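Local coordinates for protein FAM179B (Mus musculus, PDB 5DN7) that takes part in ciliogenesis, interacting with microtubules and promoting their polymerization through its TOG domains, of which this chain is the second, at residues F20-L31 against T59-L70; N39-L47 against D77-T86. One frame throughout, in Å; residues are numbered along the deposited sequence.

Contact 1: F20-L31 against T59-L70; sequences FEIIPQELHARL and TPHASLVGFISL
F20 and S63 bring their CA atoms within 4.5 Å, whereas L31 and L70 stand 9.0 Å apart, so the N-terminal loop lies close on helix 61-70 and helix 25-31 draws away. This joins the predicted first two HEAT repeats of the TOG solenoid. The F20 ring lies flat on the backbone, with F67 N 3.6 Å above its plane near the centre and G66 C nearer the rim. With CG beside its own backbone N (chi1 -49°), the ring is turned onto G66, whose CA is 3.5 Å from F20 CE1; a side chain there would collide with the ring. An alanine in place of F20 would remove the ring and is likely to leave the backbone of G66 and F67 uncovered and L70 CD2 without one of its neighbours. F67, which also packs on V89 and L93 of helix 80-97, receives I22 CD1 over one face in a CH-pi contact, 3.9 Å from the ring centroid and 19° off the normal. I23 CD1 approaches the same ring at its edge, 3.7 Å from F67 CE1. The tip of I23 also meets that of L70, with I23 CD1 to L70 CD2 at 3.5 Å.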
loop_
_atom_site.group_PDB
_atom_site.type_symbol
_atom_site.label_atom_id
_atom_site.label_comp_id
_atom_site.label_asym_id
_atom_site.label_seq_id
_atom_site.Cartn_x
_atom_site.Cartn_y
_atom_site.Cartn_z
ATOM N N PHE A 20 -18.759 -16.637 -11.426
ATOM C CA PHE A 20 -17.302 -16.538 -11.556
ATOM C C PHE A 20 -16.600 -17.874 -11.310
ATOM O O PHE A 20 -15.401 -17.893 -11.011
ATOM C CB PHE A 20 -16.742 -15.493 -10.584
ATOM C CG PHE A 20 -17.468 -14.181 -10.621
ATOM C CD1 PHE A 20 -17.687 -13.529 -11.822
ATOM C CD2 PHE A 20 -17.942 -13.603 -9.448
ATOM C CE1 PHE A 20 -18.357 -12.322 -11.862
ATOM C CE2 PHE A 20 -18.622 -12.392 -9.479
ATOM C CZ PHE A 20 -18.829 -11.750 -10.686
ATOM N N GLU A 21 -17.348 -18.976 -11.427
ATOM C CA GLU A 21 -16.855 -20.329 -11.114
ATOM C C GLU A 21 -16.546 -20.524 -9.626
ATOM O O GLU A 21 -15.923 -21.513 -9.246
ATOM C CB GLU A 21 -15.594 -20.657 -11.929
ATOM C CG GLU A 21 -15.684 -20.355 -13.408
ATOM C CD GLU A 21 -15.475 -21.590 -14.265
ATOM O OE1 GLU A 21 -15.507 -22.713 -13.718
ATOM O OE2 GLU A 21 -15.267 -21.432 -15.485
ATOM N N ILE A 22 -16.981 -19.589 -8.788
ATOM C CA ILE A 22 -16.635 -19.623 -7.369
ATOM C C ILE A 22 -17.861 -19.501 -6.465
ATOM O O ILE A 22 -18.048 -20.298 -5.549
ATOM C CB ILE A 22 -15.638 -18.491 -7.008
ATOM C CG1 ILE A 22 -14.524 -18.399 -8.054
ATOM C CG2 ILE A 22 -15.049 -18.724 -5.628
ATOM C CD1 ILE A 22 -13.788 -17.075 -8.059
ATOM N N ILE A 23 -18.696 -18.502 -6.733
ATOM C CA ILE A 23 -19.784 -18.148 -5.832
ATOM C C ILE A 23 -21.131 -18.718 -6.255
ATOM O O ILE A 23 -21.617 -18.419 -7.339
ATOM C CB ILE A 23 -19.940 -16.625 -5.729
ATOM C CG1 ILE A 23 -18.572 -15.941 -5.684
ATOM C CG2 ILE A 23 -20.787 -16.253 -4.523
ATOM C CD1 ILE A 23 -18.664 -14.440 -5.819
ATOM N N PRO A 24 -21.743 -19.532 -5.385
ATOM C CA PRO A 24 -23.138 -19.972 -5.518
ATOM C C PRO A 24 -24.086 -18.778 -5.666
ATOM O O PRO A 24 -23.964 -17.844 -4.869
ATOM C CB PRO A 24 -23.389 -20.714 -4.204
ATOM C CG PRO A 24 -22.035 -21.196 -3.790
ATOM C CD PRO A 24 -21.085 -20.127 -4.210
ATOM N N GLN A 25 -24.992 -18.804 -6.650
ATOM C CA GLN A 25 -25.886 -17.668 -6.949
ATOM C C GLN A 25 -26.609 -17.132 -5.712
ATOM O O GLN A 25 -26.899 -15.939 -5.614
ATOM C CB GLN A 25 -26.924 -18.066 -8.010
ATOM C CG GLN A 25 -26.358 -18.394 -9.387
ATOM C CD GLN A 25 -25.750 -17.186 -10.093
ATOM O OE1 GLN A 25 -24.534 -16.998 -10.092
ATOM N NE2 GLN A 25 -26.598 -16.369 -10.709
ATOM N N GLU A 26 -26.923 -17.973 -4.738
ATOM C CA GLU A 26 -27.537 -17.477 -3.506
ATOM C C GLU A 26 -26.601 -16.644 -2.676
ATOM O O GLU A 26 -26.982 -15.618 -2.198
ATOM C CB GLU A 26 -28.150 -18.580 -2.642
ATOM C CG GLU A 26 -27.207 -19.673 -2.199
ATOM C CD GLU A 26 -26.623 -19.473 -0.814
ATOM O OE1 GLU A 26 -25.703 -20.222 -0.466
ATOM O OE2 GLU A 26 -27.054 -18.575 -0.084
ATOM N N LEU A 27 -25.369 -17.088 -2.500
ATOM C CA LEU A 27 -24.382 -16.248 -1.843
ATOM C C LEU A 27 -24.117 -14.958 -2.613
ATOM O O LEU A 27 -23.950 -13.901 -2.016
ATOM C CB LEU A 27 -23.086 -17.031 -1.655
ATOM C CG LEU A 27 -21.967 -16.325 -0.903
ATOM C CD1 LEU A 27 -22.502 -15.703 0.370
ATOM C CD2 LEU A 27 -20.860 -17.319 -0.602
ATOM N N HIS A 28 -24.075 -15.051 -3.938
ATOM C CA HIS A 28 -23.852 -13.881 -4.768
ATOM C C HIS A 28 -24.934 -12.869 -4.537
ATOM O O HIS A 28 -24.660 -11.665 -4.341
ATOM C CB HIS A 28 -23.802 -14.271 -6.240
ATOM C CG HIS A 28 -23.307 -13.170 -7.145
ATOM N ND1 HIS A 28 -23.685 -13.066 -8.432
ATOM C CD2 HIS A 28 -22.439 -12.106 -6.904
ATOM C CE1 HIS A 28 -23.091 -11.994 -8.989
ATOM N NE2 HIS A 28 -22.329 -11.408 -8.053
ATOM N N ALA A 29 -26.177 -13.339 -4.555
ATOM C CA ALA A 29 -27.337 -12.495 -4.307
ATOM C C ALA A 29 -27.238 -11.852 -2.928
ATOM O O ALA A 29 -27.480 -10.656 -2.787
ATOM C CB ALA A 29 -28.625 -13.294 -4.434
ATOM N N ARG A 30 -26.877 -12.629 -1.909
ATOM C CA ARG A 30 -26.680 -12.023 -0.583
ATOM C C ARG A 30 -25.528 -11.008 -0.512
ATOM O O ARG A 30 -25.527 -10.123 0.345
ATOM C CB ARG A 30 -26.462 -13.102 0.474
ATOM C CG ARG A 30 -27.744 -13.733 0.973
ATOM C CD ARG A 30 -27.487 -15.121 1.498
ATOM N NE ARG A 30 -26.443 -15.139 2.514
ATOM C CZ ARG A 30 -25.720 -16.213 2.799
ATOM N NH1 ARG A 30 -25.927 -17.339 2.126
ATOM N NH2 ARG A 30 -24.783 -16.165 3.739
ATOM N N LEU A 31 -24.553 -11.143 -1.407
ATOM C CA LEU A 31 -23.409 -10.239 -1.434
ATOM C C LEU A 31 -23.775 -8.943 -2.136
ATOM O O LEU A 31 -23.302 -7.874 -1.755
ATOM C CB LEU A 31 -22.207 -10.889 -2.128
ATOM C CG LEU A 31 -21.510 -12.061 -1.434
ATOM C CD1 LEU A 31 -20.706 -12.884 -2.440
ATOM C CD2 LEU A 31 -20.619 -11.586 -0.285
ATOM N N THR A 59 -9.233 -21.569 -12.825
ATOM C CA THR A 59 -10.266 -20.594 -13.130
ATOM C C THR A 59 -9.864 -19.760 -14.327
ATOM O O THR A 59 -8.764 -19.214 -14.366
ATOM C CB THR A 59 -10.523 -19.661 -11.936
ATOM O OG1 THR A 59 -10.714 -20.443 -10.751
ATOM C CG2 THR A 59 -11.748 -18.797 -12.176
ATOM N N PRO A 60 -10.751 -19.664 -15.314
ATOM C CA PRO A 60 -10.507 -18.779 -16.454
ATOM C C PRO A 60 -10.315 -17.316 -16.045
ATOM O O PRO A 60 -10.982 -16.813 -15.139
ATOM C CB PRO A 60 -11.769 -18.944 -17.315
ATOM C CG PRO A 60 -12.758 -19.675 -16.464
ATOM C CD PRO A 60 -11.964 -20.478 -15.485
ATOM N N HIS A 61 -9.400 -16.655 -16.748
ATOM C CA HIS A 61 -9.063 -15.257 -16.534
ATOM C C HIS A 61 -10.278 -14.333 -16.412
ATOM O O HIS A 61 -10.345 -13.502 -15.497
ATOM C CB HIS A 61 -8.166 -14.777 -17.672
ATOM C CG HIS A 61 -7.833 -13.320 -17.601
ATOM N ND1 HIS A 61 -6.782 -12.833 -16.855
ATOM C CD2 HIS A 61 -8.423 -12.243 -18.172
ATOM C CE1 HIS A 61 -6.738 -11.516 -16.971
ATOM N NE2 HIS A 61 -7.720 -11.134 -17.768
ATOM N N ALA A 62 -11.228 -14.481 -17.331
ATOM C CA ALA A 62 -12.423 -13.635 -17.370
ATOM C C ALA A 62 -13.222 -13.705 -16.067
ATOM O O ALA A 62 -13.697 -12.680 -15.547
ATOM C CB ALA A 62 -13.301 -14.033 -18.550
ATOM N N SER A 63 -13.360 -14.919 -15.546
ATOM C CA SER A 63 -14.049 -15.128 -14.284
ATOM C C SER A 63 -13.304 -14.463 -13.122
ATOM O O SER A 63 -13.926 -13.785 -12.316
ATOM C CB SER A 63 -14.242 -16.623 -14.014
ATOM O OG SER A 63 -15.323 -17.139 -14.774
ATOM N N LEU A 64 -11.985 -14.640 -13.046
ATOM C CA LEU A 64 -11.184 -13.970 -12.015
ATOM C C LEU A 64 -11.333 -12.441 -12.064
ATOM O O LEU A 64 -11.393 -11.769 -11.009
ATOM C CB LEU A 64 -9.713 -14.354 -12.145
ATOM C CG LEU A 64 -9.371 -15.788 -11.745
ATOM C CD1 LEU A 64 -7.903 -16.101 -12.012
ATOM C CD2 LEU A 64 -9.721 -16.019 -10.283
ATOM N N VAL A 65 -11.397 -11.903 -13.285
ATOM C CA VAL A 65 -11.655 -10.478 -13.498
ATOM C C VAL A 65 -13.018 -10.085 -12.921
ATOM O O VAL A 65 -13.157 -9.053 -12.228
ATOM C CB VAL A 65 -11.603 -10.106 -15.008
ATOM C CG1 VAL A 65 -12.027 -8.656 -15.234
ATOM C CG2 VAL A 65 -10.214 -10.329 -15.568
ATOM N N GLY A 66 -14.027 -10.909 -13.201
ATOM C CA GLY A 66 -15.338 -10.669 -12.618
ATOM C C GLY A 66 -15.310 -10.630 -11.091
ATOM O O GLY A 66 -15.801 -9.684 -10.472
ATOM N N PHE A 67 -14.714 -11.659 -10.496
ATOM C CA PHE A 67 -14.615 -11.803 -9.044
ATOM C C PHE A 67 -13.948 -10.594 -8.399
ATOM O O PHE A 67 -14.459 -10.012 -7.438
ATOM C CB PHE A 67 -13.831 -13.077 -8.715
ATOM C CG PHE A 67 -13.842 -13.450 -7.252
ATOM C CD1 PHE A 67 -15.034 -13.697 -6.593
ATOM C CD2 PHE A 67 -12.663 -13.591 -6.554
ATOM C CE1 PHE A 67 -15.047 -14.047 -5.254
ATOM C CE2 PHE A 67 -12.674 -13.946 -5.221
ATOM C CZ PHE A 67 -13.869 -14.172 -4.572
ATOM N N ILE A 68 -12.795 -10.224 -8.941
ATOM C CA ILE A 68 -12.050 -9.092 -8.422
ATOM C C ILE A 68 -12.892 -7.819 -8.561
ATOM O O ILE A 68 -12.889 -6.975 -7.666
ATOM C CB ILE A 68 -10.685 -8.942 -9.136
ATOM C CG1 ILE A 68 -9.722 -10.025 -8.644
ATOM C CG2 ILE A 68 -10.083 -7.574 -8.877
ATOM C CD1 ILE A 68 -8.545 -10.276 -9.553
ATOM N N SER A 69 -13.641 -7.713 -9.658
ATOM C CA SER A 69 -14.549 -6.583 -9.873
ATOM C C SER A 69 -15.609 -6.492 -8.756
ATOM O O SER A 69 -15.872 -5.420 -8.180
ATOM C CB SER A 69 -15.202 -6.725 -11.255
ATOM O OG SER A 69 -15.991 -5.602 -11.594
ATOM N N LEU A 70 -16.189 -7.640 -8.431
ATOM C CA LEU A 70 -17.117 -7.758 -7.316
ATOM C C LEU A 70 -16.500 -7.276 -5.995
ATOM O O LEU A 70 -17.098 -6.458 -5.275
ATOM C CB LEU A 70 -17.573 -9.206 -7.165
ATOM C CG LEU A 70 -18.519 -9.433 -5.996
ATOM C CD1 LEU A 70 -19.805 -8.655 -6.248
ATOM C CD2 LEU A 70 -18.802 -10.903 -5.816
#

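Contact 2: N39-L47 against D77-T86; sequences NRTQAVEEL and DSNFKVVHGT
R40 sends its guanidinium to D77, at the N-terminal ends of two helices, 40-47 and 80-86, that run almost parallel: their axes are 5° apart and approach to 8.9 Å. Such side-by-side packing of corresponding helices in neighbouring repeats is the repeat-to-repeat stacking of a HEAT solenoid, here between the predicted first two repeats of the TOG domain. R40 NH1 and D77 OD2 form a salt bridge, but the modelled 2.3 Å is too short to be taken literally. The oxygen lies near the guanidinium plane at its edge, and the guanidinium and carboxylate planes are 32° apart. D77 is itself held in an Asx turn, its OD1 accepting from N79 N (2.9 Å) through the anti lone pair. Closer to the backbone, R40 CB rests on V82 CG2. T41 follows, its hydroxyl OG1 3.6 Å from the same V82 methyl. One turn on, V44 points CG1 anti to its backbone N (chi1 175°) and presses it against the opposite backbone, 3.3 Å from G85 C. A side chain at G85 would run into that methyl, so the glycine lets the helices close up at this level. V44 CG2 reaches V82 CG1 more loosely, at 4.4 Å. A water lies between E45 OE1 and G85 O, its contact with G85 weak; with more acceptors in reach than protons, it cannot serve all at once. The chemistry thus changes along the helices: an ion pair of doubtful length at the N-terminal ends gives way to the buried pair V44 and V82, where close approach depends on G85 lacking a side chain.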
loop_
_atom_site.group_PDB
_atom_site.type_symbol
_atom_site.label_atom_id
_atom_site.label_comp_id
_atom_site.label_asym_id
_atom_site.label_seq_id
_atom_site.Cartn_x
_atom_site.Cartn_y
_atom_site.Cartn_z
ATOM N N ASN A 39 -26.974 -7.339 6.424
ATOM C CA ASN A 39 -25.983 -8.324 6.843
ATOM C C ASN A 39 -25.194 -8.881 5.653
ATOM O O ASN A 39 -25.312 -10.060 5.297
ATOM C CB ASN A 39 -26.651 -9.473 7.603
ATOM C CG ASN A 39 -25.642 -10.394 8.281
ATOM O OD1 ASN A 39 -24.458 -10.400 7.938
ATOM N ND2 ASN A 39 -26.111 -11.178 9.255
ATOM N N ARG A 40 -24.381 -8.029 5.040
ATOM C CA ARG A 40 -23.481 -8.471 3.987
ATOM C C ARG A 40 -22.273 -9.180 4.594
ATOM O O ARG A 40 -21.636 -10.010 3.945
ATOM C CB ARG A 40 -23.026 -7.287 3.138
ATOM C CG ARG A 40 -24.012 -6.840 2.069
ATOM C CD ARG A 40 -23.540 -5.545 1.429
ATOM N NE ARG A 40 -23.528 -5.599 -0.034
ATOM C CZ ARG A 40 -22.751 -4.839 -0.804
ATOM N NH1 ARG A 40 -21.911 -3.968 -0.248
ATOM N NH2 ARG A 40 -22.808 -4.948 -2.131
ATOM N N THR A 41 -21.978 -8.865 5.854
ATOM C CA THR A 41 -20.763 -9.344 6.517
ATOM C C THR A 41 -20.673 -10.871 6.617
ATOM O O THR A 41 -19.606 -11.461 6.372
ATOM C CB THR A 41 -20.652 -8.732 7.921
ATOM O OG1 THR A 41 -20.691 -7.304 7.811
ATOM C CG2 THR A 41 -19.354 -9.135 8.599
ATOM N N GLN A 42 -21.786 -11.482 6.974
ATOM C CA GLN A 42 -21.847 -12.919 7.045
ATOM C C GLN A 42 -21.637 -13.550 5.680
ATOM O O GLN A 42 -20.926 -14.508 5.581
ATOM C CB GLN A 42 -23.160 -13.388 7.682
ATOM C CG GLN A 42 -23.612 -14.762 7.226
ATOM C CD GLN A 42 -22.916 -15.861 7.974
ATOM O OE1 GLN A 42 -22.144 -15.591 8.897
ATOM N NE2 GLN A 42 -23.186 -17.119 7.594
ATOM N N ALA A 43 -22.244 -12.981 4.646
ATOM C CA ALA A 43 -22.071 -13.424 3.271
ATOM C C ALA A 43 -20.591 -13.368 2.881
ATOM O O ALA A 43 -20.033 -14.340 2.367
ATOM C CB ALA A 43 -22.900 -12.584 2.346
ATOM N N VAL A 44 -19.970 -12.226 3.148
ATOM C CA VAL A 44 -18.553 -12.030 2.905
ATOM C C VAL A 44 -17.680 -13.091 3.608
ATOM O O VAL A 44 -16.709 -13.616 3.025
ATOM C CB VAL A 44 -18.121 -10.619 3.357
ATOM C CG1 VAL A 44 -16.616 -10.447 3.207
ATOM C CG2 VAL A 44 -18.859 -9.556 2.574
ATOM N N GLU A 45 -18.015 -13.422 4.851
ATOM C CA GLU A 45 -17.185 -14.392 5.552
ATOM C C GLU A 45 -17.399 -15.805 4.993
ATOM O O GLU A 45 -16.456 -16.605 4.892
ATOM C CB GLU A 45 -17.459 -14.354 7.043
ATOM C CG GLU A 45 -16.969 -15.571 7.754
ATOM C CD GLU A 45 -15.623 -15.313 8.371
ATOM O OE1 GLU A 45 -15.044 -14.249 8.053
ATOM O OE2 GLU A 45 -15.133 -16.169 9.142
ATOM N N GLU A 46 -18.641 -16.101 4.617
ATOM C CA GLU A 46 -18.948 -17.314 3.859
ATOM C C GLU A 46 -18.045 -17.414 2.621
ATOM O O GLU A 46 -17.403 -18.445 2.379
ATOM C CB GLU A 46 -20.421 -17.316 3.447
ATOM C CG GLU A 46 -21.172 -18.606 3.727
ATOM C CD GLU A 46 -22.684 -18.406 3.695
ATOM O OE1 GLU A 46 -23.223 -17.747 4.616
ATOM O OE2 GLU A 46 -23.336 -18.891 2.744
ATOM N N LEU A 47 -18.000 -16.326 1.856
ATOM C CA LEU A 47 -17.133 -16.215 0.694
ATOM C C LEU A 47 -15.689 -16.545 1.042
ATOM O O LEU A 47 -15.036 -17.310 0.335
ATOM C CB LEU A 47 -17.223 -14.811 0.099
ATOM C CG LEU A 47 -16.432 -14.599 -1.191
ATOM C CD1 LEU A 47 -16.696 -15.743 -2.156
ATOM C CD2 LEU A 47 -16.812 -13.248 -1.816
ATOM N N ASP A 77 -18.693 -0.265 0.270
ATOM C CA ASP A 77 -19.674 -0.328 1.343
ATOM C C ASP A 77 -19.462 0.765 2.381
ATOM O O ASP A 77 -18.318 1.082 2.725
ATOM C CB ASP A 77 -19.620 -1.681 2.029
ATOM C CG ASP A 77 -20.967 -2.118 2.535
ATOM O OD1 ASP A 77 -21.398 -1.642 3.615
ATOM O OD2 ASP A 77 -21.597 -2.939 1.836
ATOM N N SER A 78 -20.561 1.336 2.875
ATOM C CA SER A 78 -20.487 2.335 3.944
ATOM C C SER A 78 -20.117 1.706 5.268
ATOM O O SER A 78 -19.604 2.381 6.154
ATOM C CB SER A 78 -21.815 3.089 4.101
ATOM O OG SER A 78 -22.082 3.895 2.966
ATOM N N ASN A 79 -20.395 0.414 5.402
ATOM C CA ASN A 79 -20.090 -0.312 6.617
ATOM C C ASN A 79 -18.671 -0.866 6.609
ATOM O O ASN A 79 -18.367 -1.776 5.844
ATOM C CB ASN A 79 -21.098 -1.445 6.809
ATOM C CG ASN A 79 -20.738 -2.352 7.963
ATOM O OD1 ASN A 79 -20.148 -1.915 8.954
ATOM N ND2 ASN A 79 -21.114 -3.623 7.857
ATOM N N PHE A 80 -17.819 -0.345 7.492
ATOM C CA PHE A 80 -16.395 -0.695 7.469
ATOM C C PHE A 80 -16.145 -2.159 7.767
ATOM O O PHE A 80 -15.070 -2.642 7.475
ATOM C CB PHE A 80 -15.582 0.155 8.458
ATOM C CG PHE A 80 -15.649 -0.335 9.876
ATOM C CD1 PHE A 80 -16.696 0.037 10.702
ATOM C CD2 PHE A 80 -14.661 -1.167 10.384
ATOM C CE1 PHE A 80 -16.757 -0.422 12.027
ATOM C CE2 PHE A 80 -14.712 -1.628 11.682
ATOM C CZ PHE A 80 -15.756 -1.256 12.512
ATOM N N LYS A 81 -17.113 -2.859 8.356
ATOM C CA LYS A 81 -16.925 -4.277 8.678
ATOM C C LYS A 81 -17.047 -5.136 7.417
ATOM O O LYS A 81 -16.367 -6.174 7.276
ATOM C CB LYS A 81 -17.934 -4.733 9.732
ATOM C CG LYS A 81 -17.849 -3.968 11.055
ATOM C CD LYS A 81 -19.058 -4.251 11.949
ATOM C CE LYS A 81 -18.878 -3.663 13.349
ATOM N NZ LYS A 81 -20.184 -3.464 14.059
ATOM N N VAL A 82 -17.917 -4.693 6.511
ATOM C CA VAL A 82 -18.005 -5.271 5.176
ATOM C C VAL A 82 -16.706 -5.018 4.417
ATOM O O VAL A 82 -16.158 -5.923 3.812
ATOM C CB VAL A 82 -19.187 -4.699 4.375
ATOM C CG1 VAL A 82 -19.127 -5.181 2.938
ATOM C CG2 VAL A 82 -20.499 -5.111 5.013
ATOM N N VAL A 83 -16.212 -3.788 4.471
ATOM C CA VAL A 83 -14.944 -3.472 3.837
ATOM C C VAL A 83 -13.834 -4.375 4.376
ATOM O O VAL A 83 -13.065 -4.951 3.604
ATOM C CB VAL A 83 -14.563 -1.997 4.048
ATOM C CG1 VAL A 83 -13.181 -1.723 3.487
ATOM C CG2 VAL A 83 -15.592 -1.097 3.399
ATOM N N HIS A 84 -13.786 -4.520 5.700
ATOM C CA HIS A 84 -12.775 -5.335 6.363
ATOM C C HIS A 84 -12.836 -6.784 5.891
ATOM O O HIS A 84 -11.806 -7.364 5.494
ATOM C CB HIS A 84 -12.933 -5.269 7.894
ATOM C CG HIS A 84 -12.015 -6.196 8.630
ATOM N ND1 HIS A 84 -12.436 -7.402 9.149
ATOM C CD2 HIS A 84 -10.689 -6.111 8.897
ATOM C CE1 HIS A 84 -11.409 -8.016 9.713
ATOM N NE2 HIS A 84 -10.335 -7.257 9.574
ATOM N N GLY A 85 -14.037 -7.359 5.911
ATOM C CA GLY A 85 -14.214 -8.727 5.453
ATOM C C GLY A 85 -13.839 -8.920 3.987
ATOM O O GLY A 85 -13.242 -9.935 3.600
ATOM N N THR A 86 -14.192 -7.945 3.157
ATOM C CA THR A 86 -13.856 -8.020 1.739
ATOM C C THR A 86 -12.339 -7.992 1.575
ATOM O O THR A 86 -11.801 -8.780 0.829
ATOM C CB THR A 86 -14.484 -6.879 0.948
ATOM O OG1 THR A 86 -15.903 -6.881 1.144
ATOM C CG2 THR A 86 -14.178 -7.017 -0.529
HETATM O O HOH W 1 -14.256 -12.314 5.660
#

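How the contacts relate
The two contacts, with centres 15 Å apart, lie on the same side of the chain's centre and join the same two predicted repeats: contact 1 mainly through the F20-I23 loop, with a little of helix 25-32, on helix 61-74, contact 2 through helices 40-52 and 80-97. They interlock along the chain and touch directly. L31 O lies 2.9 Å from R40 NE, a weak hydrogen bond, while L27 CD1 packs 3.5 Å from A43 O. R30 also forms a salt bridge with E46, though its modelled length is doubtfully short. L47 reaches F67, tying the second pair of segments to the first. In TOG domains generally, the loops within repeats face tubulin, and D77-N79 probably belongs to that edge.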